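Local atomic coordinates of Dbv8 protein (Nonomuraea, PDB entry 4MFZ), a protein that probably transfers a long fatty acyl chain from acyl-CoA to an amino group during glycopeptide antibiotic synthesis, as a GNAT-type N-acyltransferase. Residues L160-E165 with T186-G191; R62-R67 with V134-L139; F297-N302 with A318-L323; L119-G124 with Y174-T179. One frame throughout, in Å; residues are numbered along the deposited sequence.

How the interactions relate
Three of the four contacts, interactions 1, 2 and 4, lie in the helical N-terminal part of the chain; interaction 3 belongs to the GNAT-like C-terminal part that holds decanoyl-CoA. Helix 130-148 makes interactions 1 and 2 continuous: their centres are 10 Å apart, and Phe135 and Leu139 pack directly on residues of interaction 1. Interaction 4 ties together the loops at one end of this bundle, its centre about 19 Å from those of interactions 1 and 2. Along the chain, interaction 4 alternates with both, whereas interaction 3 follows all of them. Asn302 packs on Tyr174, so interactions 3 and 4 touch where the helical part meets the part that binds acyl-CoA.

Interaction 1. Residues L160-E165 with T186-G191; sequences LTQLGE and TLLVRG
Leu160 and Leu188 mark the closest approach of the two backbones, with their CA atoms 7.8 Å apart. Residues 160-165 run from the end of helix 153-160 into helix 162-174, and residues 186-191 form the last part of helix 182-192. The second helix ends in a Schellman motif, whose Leu192 N to Leu187 O bond makes the wider pi-type turn at 188-191; Gly191, at positive phi, is the C-prime residue. Within the motif Gly191 N also bonds to Leu188 O at 3.0 Å.

Across the gap the work is divided between the two methyl branches of Leu188. Its CG stands opposite the backbone N (chi1 -177°), which sends the branches out to residues 160-165. CD1 settles against the aliphatic stem of Gln162, 3.6 Å from CB and 4.1 Å from CG. CD2 meets Leu160 CD2 at 4.1 Å, the two leucine side chains running nearly perpendicular to each other. The contact is wholly apolar and buried, and Phe135 of helix 130-148 packs on both leucines.

Gln162 has a double role. Its chain bends at chi2 (72°), so the amide turns away from Leu188 while the CB and CG methylenes remain against it. The amide oxygen OE1 then accepts a hydrogen bond from Gln200 NE2 on strand 199-205, and a buried polar atom is thereby satisfied. The arrangement is that of helix-to-helix packing inside an all-helical N-terminal domain, with one glutamine reaching across to the sheet of the GNAT-like domain.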
# COMPACT_ATOMS: atom_id res chain seq x y z
N LEU A 160 3.27 -8.51 -5.83
CA LEU A 160 1.86 -8.39 -6.13
C LEU A 160 0.96 -8.80 -4.96
O LEU A 160 -0.18 -8.29 -4.87
CB LEU A 160 1.51 -9.19 -7.40
CG LEU A 160 2.00 -8.60 -8.73
CD1 LEU A 160 1.58 -9.53 -9.84
CD2 LEU A 160 1.50 -7.17 -9.02
N THR A 161 1.45 -9.69 -4.07
CA THR A 161 0.68 -10.11 -2.88
C THR A 161 0.28 -8.98 -1.93
O THR A 161 -0.53 -9.20 -1.03
CB THR A 161 1.35 -11.21 -2.01
OG1 THR A 161 2.50 -10.66 -1.35
CG2 THR A 161 1.76 -12.40 -2.84
N GLN A 162 0.85 -7.78 -2.11
CA GLN A 162 0.33 -6.63 -1.35
C GLN A 162 -1.19 -6.49 -1.52
O GLN A 162 -1.88 -6.01 -0.61
CB GLN A 162 1.06 -5.31 -1.70
CG GLN A 162 0.44 -4.06 -1.06
CD GLN A 162 0.71 -3.97 0.44
OE1 GLN A 162 1.81 -4.20 0.89
NE2 GLN A 162 -0.32 -3.64 1.21
N LEU A 163 -1.74 -6.90 -2.65
CA LEU A 163 -3.21 -6.77 -2.83
C LEU A 163 -4.00 -7.57 -1.74
O LEU A 163 -4.96 -7.06 -1.15
CB LEU A 163 -3.64 -7.19 -4.23
CG LEU A 163 -5.17 -7.03 -4.36
CD1 LEU A 163 -5.54 -5.56 -4.62
CD2 LEU A 163 -5.72 -7.95 -5.41
N GLY A 164 -3.58 -8.81 -1.47
CA GLY A 164 -4.16 -9.61 -0.37
C GLY A 164 -4.10 -8.87 0.95
O GLY A 164 -5.09 -8.79 1.68
N GLU A 165 -2.93 -8.31 1.26
CA GLU A 165 -2.73 -7.53 2.50
C GLU A 165 -3.66 -6.34 2.63
O GLU A 165 -4.26 -6.13 3.69
CB GLU A 165 -1.26 -7.06 2.64
CG GLU A 165 -0.96 -6.44 4.02
CD GLU A 165 0.54 -6.31 4.37
OE1 GLU A 165 1.30 -7.29 4.24
OE2 GLU A 165 0.95 -5.21 4.82
N THR A 186 -1.78 1.65 -5.76
CA THR A 186 -1.53 2.46 -6.98
C THR A 186 -0.06 2.59 -7.33
O THR A 186 0.36 2.28 -8.44
CB THR A 186 -2.22 3.84 -6.91
OG1 THR A 186 -3.62 3.64 -6.78
CG2 THR A 186 -2.01 4.65 -8.15
N LEU A 187 0.74 3.03 -6.36
CA LEU A 187 2.18 3.10 -6.54
C LEU A 187 2.84 1.75 -6.94
O LEU A 187 3.71 1.70 -7.82
CB LEU A 187 2.78 3.63 -5.25
CG LEU A 187 4.14 4.31 -5.36
CD1 LEU A 187 4.00 5.59 -6.19
CD2 LEU A 187 4.63 4.61 -3.94
N LEU A 188 2.39 0.67 -6.32
CA LEU A 188 2.92 -0.67 -6.57
C LEU A 188 2.56 -1.15 -7.97
O LEU A 188 3.41 -1.65 -8.71
CB LEU A 188 2.39 -1.64 -5.53
CG LEU A 188 2.93 -3.08 -5.63
CD1 LEU A 188 3.01 -3.71 -4.22
CD2 LEU A 188 2.06 -3.90 -6.55
N VAL A 189 1.30 -0.97 -8.36
CA VAL A 189 0.86 -1.43 -9.67
C VAL A 189 1.33 -0.53 -10.84
O VAL A 189 1.24 -0.93 -12.00
CB VAL A 189 -0.68 -1.72 -9.72
CG1 VAL A 189 -1.46 -0.53 -10.22
CG2 VAL A 189 -0.94 -2.90 -10.64
N ARG A 190 1.85 0.66 -10.51
CA ARG A 190 2.60 1.47 -11.45
C ARG A 190 4.08 1.13 -11.51
O ARG A 190 4.86 1.91 -12.05
CB ARG A 190 2.48 2.96 -11.11
CG ARG A 190 1.23 3.66 -11.58
CD ARG A 190 1.25 5.12 -11.11
NE ARG A 190 2.27 5.86 -11.82
CZ ARG A 190 3.22 6.61 -11.28
NH1 ARG A 190 3.29 6.80 -9.98
NH2 ARG A 190 4.11 7.19 -12.08
N GLY A 191 4.49 -0.03 -10.96
CA GLY A 191 5.87 -0.52 -11.14
C GLY A 191 6.91 0.20 -10.31
O GLY A 191 8.08 0.17 -10.63

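Interaction 2. Residues R62-R67 with V134-L139; sequences RDLLHR and VFLATL
Leu64 is the first residue of 62-67 to reach helix 130-148, and it enters between two leucines one turn apart on that helix. A chi1 of -173° swings its CG away from the backbone N, carrying both methyl groups out from helix 58-67. CD2 touches Leu136 CD2 at 3.9 Å and Leu139 CD2, also at 3.9 Å. The two approaches differ in kind: Leu64 and Leu136 lie alongside each other, pointing opposite ways, whereas Leu64 and Leu139 reach out tip to tip, with CD1 of Leu64 adding a longer touch to the same CD2 of Leu139. On a further flank Leu64 is covered by Trp157 of helix 153-160.

The two helical segments cross almost perpendicularly, at 99°, with their axes 12.4 Å apart. This is a near-perpendicular helix-helix contact of the helical N-terminal domain, made by leucine side chains that span widely spaced axes. Next in sequence, Leu65 works from the flank, its CD2 lying 4.2 Å from Leu136 CD2. The same side chain packs on Val75, Ile78 and Val79 of helix 72-81, so it joins a third helix to the other two.

Arg67, the last residue of 62-67, makes a cation-pi contact with the Trp157 that also covers Leu64. Deeper in helix 130-148, Thr138 OG1 donates to Val134 O at 2.7 Å, tilted 25° from the carbonyl plane; OG1 is also hydrogen-bonded to His99 ND1 of helix 89-104.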
# COMPACT_ATOMS: atom_id res chain seq x y z
N ARG A 62 -11.04 -16.33 -9.14
CA ARG A 62 -10.71 -17.06 -7.89
C ARG A 62 -9.22 -17.41 -7.84
O ARG A 62 -8.53 -17.08 -6.86
CB ARG A 62 -11.55 -18.33 -7.78
CG ARG A 62 -13.04 -18.06 -7.66
CD ARG A 62 -13.89 -19.31 -7.46
NE ARG A 62 -15.26 -18.88 -7.17
CZ ARG A 62 -16.21 -18.62 -8.08
NH1 ARG A 62 -16.00 -18.78 -9.38
NH2 ARG A 62 -17.39 -18.18 -7.68
N ASP A 63 -8.74 -18.06 -8.90
CA ASP A 63 -7.34 -18.50 -9.01
C ASP A 63 -6.31 -17.36 -8.90
O ASP A 63 -5.33 -17.44 -8.14
CB ASP A 63 -7.09 -19.25 -10.31
CG ASP A 63 -7.75 -20.62 -10.35
OD1 ASP A 63 -8.40 -21.07 -9.35
OD2 ASP A 63 -7.63 -21.26 -11.42
N LEU A 64 -6.52 -16.29 -9.67
CA LEU A 64 -5.65 -15.14 -9.59
C LEU A 64 -5.70 -14.51 -8.19
O LEU A 64 -4.65 -14.24 -7.60
CB LEU A 64 -6.02 -14.11 -10.67
CG LEU A 64 -5.10 -12.89 -10.83
CD1 LEU A 64 -3.66 -13.36 -11.07
CD2 LEU A 64 -5.58 -12.01 -11.98
N LEU A 65 -6.91 -14.31 -7.64
CA LEU A 65 -7.03 -13.65 -6.33
C LEU A 65 -6.40 -14.48 -5.19
O LEU A 65 -5.90 -13.92 -4.22
CB LEU A 65 -8.49 -13.29 -6.02
CG LEU A 65 -9.10 -12.14 -6.84
CD1 LEU A 65 -10.62 -12.21 -6.79
CD2 LEU A 65 -8.61 -10.79 -6.35
N HIS A 66 -6.46 -15.80 -5.30
CA HIS A 66 -5.79 -16.67 -4.34
C HIS A 66 -4.30 -16.50 -4.43
O HIS A 66 -3.61 -16.43 -3.41
CB HIS A 66 -6.13 -18.14 -4.57
CG HIS A 66 -5.46 -19.05 -3.58
ND1 HIS A 66 -5.74 -19.00 -2.26
CD2 HIS A 66 -4.50 -20.04 -3.75
CE1 HIS A 66 -5.00 -19.92 -1.61
NE2 HIS A 66 -4.23 -20.56 -2.52
N ARG A 67 -3.79 -16.48 -5.66
CA ARG A 67 -2.38 -16.25 -5.90
C ARG A 67 -1.96 -14.89 -5.32
O ARG A 67 -0.84 -14.74 -4.87
CB ARG A 67 -2.07 -16.25 -7.39
CG ARG A 67 -2.02 -17.60 -8.07
CD ARG A 67 -1.42 -17.42 -9.45
NE ARG A 67 0.03 -17.23 -9.34
CZ ARG A 67 0.86 -17.12 -10.38
NH1 ARG A 67 0.41 -17.15 -11.63
NH2 ARG A 67 2.16 -16.96 -10.16
N VAL A 134 -9.23 -2.04 -10.46
CA VAL A 134 -8.15 -1.26 -11.12
C VAL A 134 -6.84 -2.09 -11.09
O VAL A 134 -6.11 -2.18 -12.08
CB VAL A 134 -7.92 0.10 -10.43
CG1 VAL A 134 -6.79 0.86 -11.11
CG2 VAL A 134 -9.18 0.95 -10.48
N PHE A 135 -6.56 -2.71 -9.94
CA PHE A 135 -5.35 -3.56 -9.82
C PHE A 135 -5.34 -4.69 -10.84
O PHE A 135 -4.39 -4.82 -11.60
CB PHE A 135 -5.29 -4.15 -8.43
CG PHE A 135 -3.93 -4.63 -8.04
CD1 PHE A 135 -3.03 -3.77 -7.43
CD2 PHE A 135 -3.56 -5.98 -8.26
CE1 PHE A 135 -1.75 -4.24 -7.05
CE2 PHE A 135 -2.31 -6.44 -7.88
CZ PHE A 135 -1.40 -5.56 -7.28
N LEU A 136 -6.41 -5.49 -10.87
CA LEU A 136 -6.50 -6.64 -11.79
C LEU A 136 -6.44 -6.20 -13.27
O LEU A 136 -5.71 -6.82 -14.07
CB LEU A 136 -7.77 -7.46 -11.54
CG LEU A 136 -8.04 -8.09 -10.17
CD1 LEU A 136 -9.43 -8.73 -10.17
CD2 LEU A 136 -6.94 -9.10 -9.83
N ALA A 137 -7.17 -5.13 -13.61
CA ALA A 137 -7.15 -4.55 -14.97
C ALA A 137 -5.72 -4.17 -15.41
O ALA A 137 -5.38 -4.26 -16.57
CB ALA A 137 -8.06 -3.33 -15.04
N THR A 138 -4.89 -3.75 -14.47
CA THR A 138 -3.59 -3.14 -14.79
C THR A 138 -2.45 -4.18 -14.73
O THR A 138 -1.31 -3.87 -15.10
CB THR A 138 -3.34 -1.93 -13.87
OG1 THR A 138 -4.47 -1.06 -13.97
CG2 THR A 138 -2.10 -1.09 -14.29
N LEU A 139 -2.76 -5.39 -14.28
CA LEU A 139 -1.74 -6.46 -14.12
C LEU A 139 -0.96 -6.79 -15.40
O LEU A 139 0.25 -6.90 -15.35
CB LEU A 139 -2.37 -7.75 -13.56
CG LEU A 139 -1.83 -8.31 -12.24
CD1 LEU A 139 -1.62 -7.17 -11.27
CD2 LEU A 139 -2.77 -9.34 -11.64

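Interaction 3. Residues F297-N302 with A318-L323; sequences FVFRYN and AVVTHL. With MFK (decanoyl-CoA), chain B.
Phe299 meets Val319 with the edge of its ring: Val319 CG1 lies in the ring plane, 3.7 Å from CE2. Phenyl and valine run antiparallel, side by side, while Val320 crosses the ring's outer end at about a right angle and brings CG2 to 4.0 Å from CZ. One step back along the chain, Val298 CG2 touches Val319 CG2 at 4.2 Å.

Val298 links this apolar contact to the ligand. Its CG1 sits over one face of the Phe299 ring, toward the rim, and at the same time approaches the adenine of decanoyl-CoA, 3.8 Å from N1. Phe297 attends to the pantetheine arm: its CD1 is 3.7 Å from the amide oxygen OAM. The Phe297 ring also meets that of Trp257, the planes about 25° apart.

Further out, the backbone turns at Arg300, which leaves helix 291-299 with positive phi, and its guanidinium forms salt bridges with Glu296 and Glu219. Helix 314-324, to which Val319 and Val320 belong, begins at Thr314, whose backbone N, like Ser313 OG, is hydrogen-bonded to the ligand. Phe297 and Val298 thus line the acyl-CoA pocket of a GNAT-like domain, and the valines of helix 314-324 pack against the end of helix 291-299 from outside that pocket.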
# COMPACT_ATOMS: atom_id res chain seq x y z
N PHE A 297 -1.08 0.50 13.72
CA PHE A 297 -0.23 -0.60 13.32
C PHE A 297 -0.12 -1.67 14.41
O PHE A 297 0.31 -2.78 14.13
CB PHE A 297 1.15 -0.10 12.93
CG PHE A 297 1.18 0.68 11.63
CD1 PHE A 297 1.37 0.03 10.41
CD2 PHE A 297 1.04 2.07 11.64
CE1 PHE A 297 1.41 0.76 9.22
CE2 PHE A 297 1.07 2.80 10.46
CZ PHE A 297 1.25 2.14 9.25
N VAL A 298 -0.48 -1.34 15.64
CA VAL A 298 -0.44 -2.35 16.70
C VAL A 298 -1.80 -3.04 16.85
O VAL A 298 -1.85 -4.23 17.14
CB VAL A 298 0.10 -1.81 18.05
CG1 VAL A 298 0.14 -2.91 19.11
CG2 VAL A 298 1.50 -1.24 17.87
N PHE A 299 -2.90 -2.30 16.64
CA PHE A 299 -4.25 -2.85 16.87
C PHE A 299 -5.20 -2.78 15.69
O PHE A 299 -6.27 -3.35 15.73
CB PHE A 299 -4.95 -2.17 18.04
CG PHE A 299 -4.24 -2.29 19.35
CD1 PHE A 299 -4.36 -3.45 20.12
CD2 PHE A 299 -3.49 -1.22 19.83
CE1 PHE A 299 -3.71 -3.55 21.35
CE2 PHE A 299 -2.83 -1.31 21.06
CZ PHE A 299 -2.95 -2.48 21.82
N ARG A 300 -4.83 -2.03 14.66
CA ARG A 300 -5.70 -1.77 13.51
C ARG A 300 -6.97 -1.15 14.08
O ARG A 300 -8.13 -1.48 13.72
CB ARG A 300 -5.91 -3.05 12.70
CG ARG A 300 -5.64 -2.90 11.21
CD ARG A 300 -4.42 -2.04 10.84
NE ARG A 300 -3.19 -2.79 10.57
CZ ARG A 300 -2.24 -2.38 9.72
NH1 ARG A 300 -2.37 -1.23 9.05
NH2 ARG A 300 -1.16 -3.13 9.53
N TYR A 301 -6.69 -0.21 14.97
CA TYR A 301 -7.65 0.46 15.84
C TYR A 301 -8.82 1.03 15.07
O TYR A 301 -8.63 1.59 13.99
CB TYR A 301 -6.93 1.59 16.56
CG TYR A 301 -7.76 2.23 17.61
CD1 TYR A 301 -8.15 1.50 18.73
CD2 TYR A 301 -8.16 3.56 17.51
CE1 TYR A 301 -8.92 2.06 19.71
CE2 TYR A 301 -8.93 4.13 18.49
CZ TYR A 301 -9.30 3.37 19.59
OH TYR A 301 -10.07 3.88 20.60
N ASN A 302 -10.01 0.90 15.65
CA ASN A 302 -11.21 1.49 15.07
C ASN A 302 -12.13 2.18 16.11
O ASN A 302 -13.32 1.96 16.10
CB ASN A 302 -11.97 0.44 14.25
CG ASN A 302 -13.01 1.05 13.30
OD1 ASN A 302 -12.85 2.18 12.80
ND2 ASN A 302 -14.07 0.30 13.04
N ALA A 318 2.10 -2.15 26.68
CA ALA A 318 2.79 -0.85 26.64
C ALA A 318 1.99 0.27 25.98
O ALA A 318 1.95 1.38 26.50
CB ALA A 318 4.14 -0.96 25.93
N VAL A 319 1.43 -0.00 24.80
CA VAL A 319 0.70 1.04 24.08
C VAL A 319 -0.44 1.55 24.95
O VAL A 319 -0.53 2.75 25.23
CB VAL A 319 0.21 0.57 22.70
CG1 VAL A 319 -0.76 1.58 22.11
CG2 VAL A 319 1.39 0.37 21.75
N VAL A 320 -1.28 0.63 25.43
CA VAL A 320 -2.44 0.94 26.27
C VAL A 320 -2.06 1.61 27.60
O VAL A 320 -2.63 2.68 27.96
CB VAL A 320 -3.31 -0.32 26.50
CG1 VAL A 320 -4.25 -0.16 27.70
CG2 VAL A 320 -4.08 -0.64 25.21
N THR A 321 -1.09 1.02 28.32
CA THR A 321 -0.71 1.58 29.61
C THR A 321 -0.20 3.02 29.46
O THR A 321 -0.60 3.90 30.22
CB THR A 321 0.30 0.71 30.43
OG1 THR A 321 1.64 0.96 29.99
CG2 THR A 321 -0.03 -0.77 30.36
N HIS A 322 0.64 3.25 28.45
CA HIS A 322 1.20 4.58 28.16
C HIS A 322 0.11 5.61 27.91
O HIS A 322 0.13 6.71 28.48
CB HIS A 322 2.10 4.46 26.95
CG HIS A 322 3.08 5.58 26.78
ND1 HIS A 322 2.96 6.52 25.80
CD2 HIS A 322 4.26 5.88 27.45
CE1 HIS A 322 4.00 7.36 25.86
NE2 HIS A 322 4.80 6.97 26.87
N LEU A 323 -0.83 5.26 27.04
CA LEU A 323 -1.96 6.13 26.72
C LEU A 323 -2.92 6.37 27.91
O LEU A 323 -3.35 7.49 28.14
CB LEU A 323 -2.74 5.56 25.52
CG LEU A 323 -2.11 5.76 24.13
CD1 LEU A 323 -2.96 5.17 23.00
CD2 LEU A 323 -1.87 7.23 23.86
CCG MFK B . 13.39 -2.00 13.01
CCF MFK B . 14.36 -1.24 12.11
CCE MFK B . 13.60 -0.63 10.95
CCD MFK B . 12.98 0.66 11.42
CCC MFK B . 12.72 1.52 10.21
CCB MFK B . 11.23 1.74 10.04
CCA MFK B . 11.05 2.88 9.05
CBZ MFK B . 10.38 2.32 7.81
CAK MFK B . 8.97 2.88 7.70
CAJ MFK B . 7.95 1.74 7.80
OAL MFK B . 8.17 0.61 7.36
SAI MFK B . 6.45 2.23 8.57
CAH MFK B . 5.50 0.65 8.62
CAG MFK B . 6.03 -0.32 9.68
NAF MFK B . 5.25 -1.56 9.54
CAE MFK B . 4.51 -2.07 10.55
OAM MFK B . 4.45 -1.59 11.67
CAD MFK B . 3.74 -3.37 10.19
CAC MFK B . 3.14 -3.98 11.47
NAB MFK B . 4.18 -4.25 12.48
CAA MFK B . 4.69 -5.49 12.57
OAO MFK B . 4.32 -6.42 11.84
CAN MFK B . 5.74 -5.72 13.67
OAU MFK B . 5.77 -4.61 14.60
CAP MFK B . 7.15 -6.00 13.12
CAR MFK B . 7.60 -4.85 12.23
CAS MFK B . 7.21 -7.28 12.29
CAQ MFK B . 8.12 -6.14 14.29
OAT MFK B . 7.67 -7.20 15.10
PAV MFK B . 8.68 -8.12 15.96
OAX MFK B . 9.77 -8.64 15.12
OAW MFK B . 7.85 -9.09 16.74
OAY MFK B . 9.24 -6.95 16.91
PAZ MFK B . 9.98 -7.12 18.33
OBA MFK B . 10.66 -5.72 18.59
OBB MFK B . 10.96 -8.21 18.37
O5' MFK B . 8.80 -7.12 19.42
C5' MFK B . 9.02 -7.19 20.81
C4' MFK B . 7.66 -7.27 21.50
O4' MFK B . 6.61 -6.41 20.90
C3' MFK B . 7.08 -8.66 21.40
O3' MFK B . 6.28 -8.87 22.56
PBV MFK B . 6.42 -10.27 23.36
OBW MFK B . 5.68 -11.28 22.39
OBY MFK B . 5.54 -10.04 24.71
OBX MFK B . 7.78 -10.76 23.57
C2' MFK B . 6.21 -8.54 20.14
O2' MFK B . 5.22 -9.54 20.03
C1' MFK B . 5.55 -7.21 20.34
N9 MFK B . 5.11 -6.63 19.05
C8 MFK B . 5.88 -6.07 18.12
N7 MFK B . 5.09 -5.66 17.12
C5 MFK B . 3.82 -5.91 17.46
C4 MFK B . 3.84 -6.51 18.66
N3 MFK B . 2.70 -6.85 19.27
C2 MFK B . 1.35 -6.72 18.66
N1 MFK B . 1.46 -6.05 17.35
C6 MFK B . 2.64 -5.69 16.84
N6 MFK B . 2.68 -5.09 15.65

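Interaction 4. Residues L119-G124 with Y174-T179; sequences LPYETG and YGEGGT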
# COMPACT_ATOMS: atom_id res chain seq x y z
N LEU A 119 -13.93 5.03 -2.76
CA LEU A 119 -15.28 5.40 -3.24
C LEU A 119 -16.37 5.21 -2.17
O LEU A 119 -16.17 4.44 -1.22
CB LEU A 119 -15.64 4.56 -4.47
CG LEU A 119 -14.69 4.54 -5.67
CD1 LEU A 119 -15.32 3.78 -6.85
CD2 LEU A 119 -14.30 5.95 -6.07
N PRO A 120 -17.51 5.93 -2.30
CA PRO A 120 -18.62 5.73 -1.38
C PRO A 120 -19.15 4.32 -1.51
O PRO A 120 -19.38 3.86 -2.63
CB PRO A 120 -19.66 6.77 -1.84
CG PRO A 120 -18.82 7.87 -2.42
CD PRO A 120 -17.69 7.14 -3.12
N TYR A 121 -19.31 3.64 -0.38
CA TYR A 121 -19.74 2.22 -0.40
C TYR A 121 -21.23 2.00 -0.60
O TYR A 121 -21.64 0.88 -0.91
CB TYR A 121 -19.28 1.44 0.86
CG TYR A 121 -17.78 1.38 1.11
CD1 TYR A 121 -16.86 1.62 0.08
CD2 TYR A 121 -17.27 1.06 2.39
CE1 TYR A 121 -15.50 1.56 0.31
CE2 TYR A 121 -15.91 0.98 2.63
CZ TYR A 121 -15.02 1.23 1.60
OH TYR A 121 -13.66 1.18 1.84
N GLU A 122 -22.07 3.03 -0.44
CA GLU A 122 -23.54 2.84 -0.56
C GLU A 122 -24.01 2.41 -1.96
O GLU A 122 -25.14 1.95 -2.17
CB GLU A 122 -24.29 4.09 -0.10
CG GLU A 122 -23.97 5.34 -0.91
CD GLU A 122 -22.87 6.17 -0.27
OE1 GLU A 122 -22.99 7.41 -0.35
OE2 GLU A 122 -21.92 5.59 0.33
N THR A 123 -23.11 2.59 -2.93
CA THR A 123 -23.35 2.26 -4.33
C THR A 123 -23.16 0.74 -4.63
O THR A 123 -23.52 0.24 -5.70
CB THR A 123 -22.42 3.20 -5.15
OG1 THR A 123 -23.19 4.19 -5.84
CG2 THR A 123 -21.53 2.47 -6.04
N GLY A 124 -22.61 -0.01 -3.67
CA GLY A 124 -22.53 -1.48 -3.80
C GLY A 124 -21.10 -2.00 -3.70
O GLY A 124 -20.16 -1.23 -3.55
N TYR A 174 -12.16 -2.86 9.89
CA TYR A 174 -13.59 -2.46 9.84
C TYR A 174 -14.64 -3.58 9.96
O TYR A 174 -15.82 -3.30 10.17
CB TYR A 174 -13.90 -1.61 8.59
CG TYR A 174 -13.05 -0.36 8.49
CD1 TYR A 174 -13.29 0.76 9.28
CD2 TYR A 174 -11.97 -0.33 7.60
CE1 TYR A 174 -12.48 1.89 9.18
CE2 TYR A 174 -11.16 0.79 7.50
CZ TYR A 174 -11.41 1.88 8.29
OH TYR A 174 -10.58 2.96 8.17
N GLY A 175 -14.23 -4.83 9.84
CA GLY A 175 -15.18 -5.93 9.84
C GLY A 175 -16.04 -5.95 8.58
O GLY A 175 -17.13 -6.52 8.58
N GLU A 176 -15.54 -5.33 7.51
CA GLU A 176 -16.23 -5.30 6.22
C GLU A 176 -15.21 -5.18 5.08
O GLU A 176 -14.05 -4.88 5.31
CB GLU A 176 -17.27 -4.16 6.18
CG GLU A 176 -16.66 -2.77 6.25
CD GLU A 176 -17.69 -1.66 6.37
OE1 GLU A 176 -17.58 -0.68 5.61
OE2 GLU A 176 -18.60 -1.74 7.23
N GLY A 177 -15.67 -5.41 3.85
CA GLY A 177 -14.80 -5.46 2.67
C GLY A 177 -14.24 -4.13 2.21
O GLY A 177 -14.89 -3.08 2.32
N GLY A 178 -13.01 -4.18 1.71
CA GLY A 178 -12.42 -3.01 1.07
C GLY A 178 -10.93 -3.17 0.85
O GLY A 178 -10.39 -4.26 0.98
N THR A 179 -10.29 -2.07 0.46
CA THR A 179 -8.85 -2.00 0.29
C THR A 179 -8.35 -0.90 1.22
O THR A 179 -8.84 0.24 1.18
CB THR A 179 -8.45 -1.61 -1.16
OG1 THR A 179 -9.24 -0.48 -1.59
CG2 THR A 179 -8.66 -2.73 -2.12
O HOH W 1 -12.18 0.11 -0.04
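Tyr121 and Glu176 join two loops of the helical N-terminal domain, the one leading into helix 125-128 and the one that links helix 162-174 to helix 182-192. Glu176 OE1 comes to the edge of the phenol ring, near its plane, 3.7 Å from CD2 and 3.8 Å from CE2. The carboxylate is turned 52° against the ring, and its charge probably interacts favourably with the slightly positive ring hydrogens. With CG tucked in over the backbone (chi1 65°), between its N and C atoms, and the chain extended beyond, Glu176 reaches over to the tyrosine.

OE1 also forms a salt bridge with NH1 of Arg128 in helix 125-128. That NH1 is hydrogen-bonded to Gly177 O as well, so a single arginine nitrogen grips both the side chain and the backbone of the 174-179 loop.

At the far end of the ring a water completes the link. It is hydrogen-bonded to Tyr121 OH at 2.6 Å and accepts from Thr179 N at 2.9 Å. Gly178, having no side chain, lets the phenol oxygen come to 4.4 Å from its CA, where a CB would crowd it. On the tyrosine's own side, Gly124 N bonds back to Tyr121 O at 3.1 Å, and Gly124 is the N-cap residue of helix 125-128. The whole is a water-bridged contact between two interhelical loops, fastened by an arginine from the helix that one of them introduces.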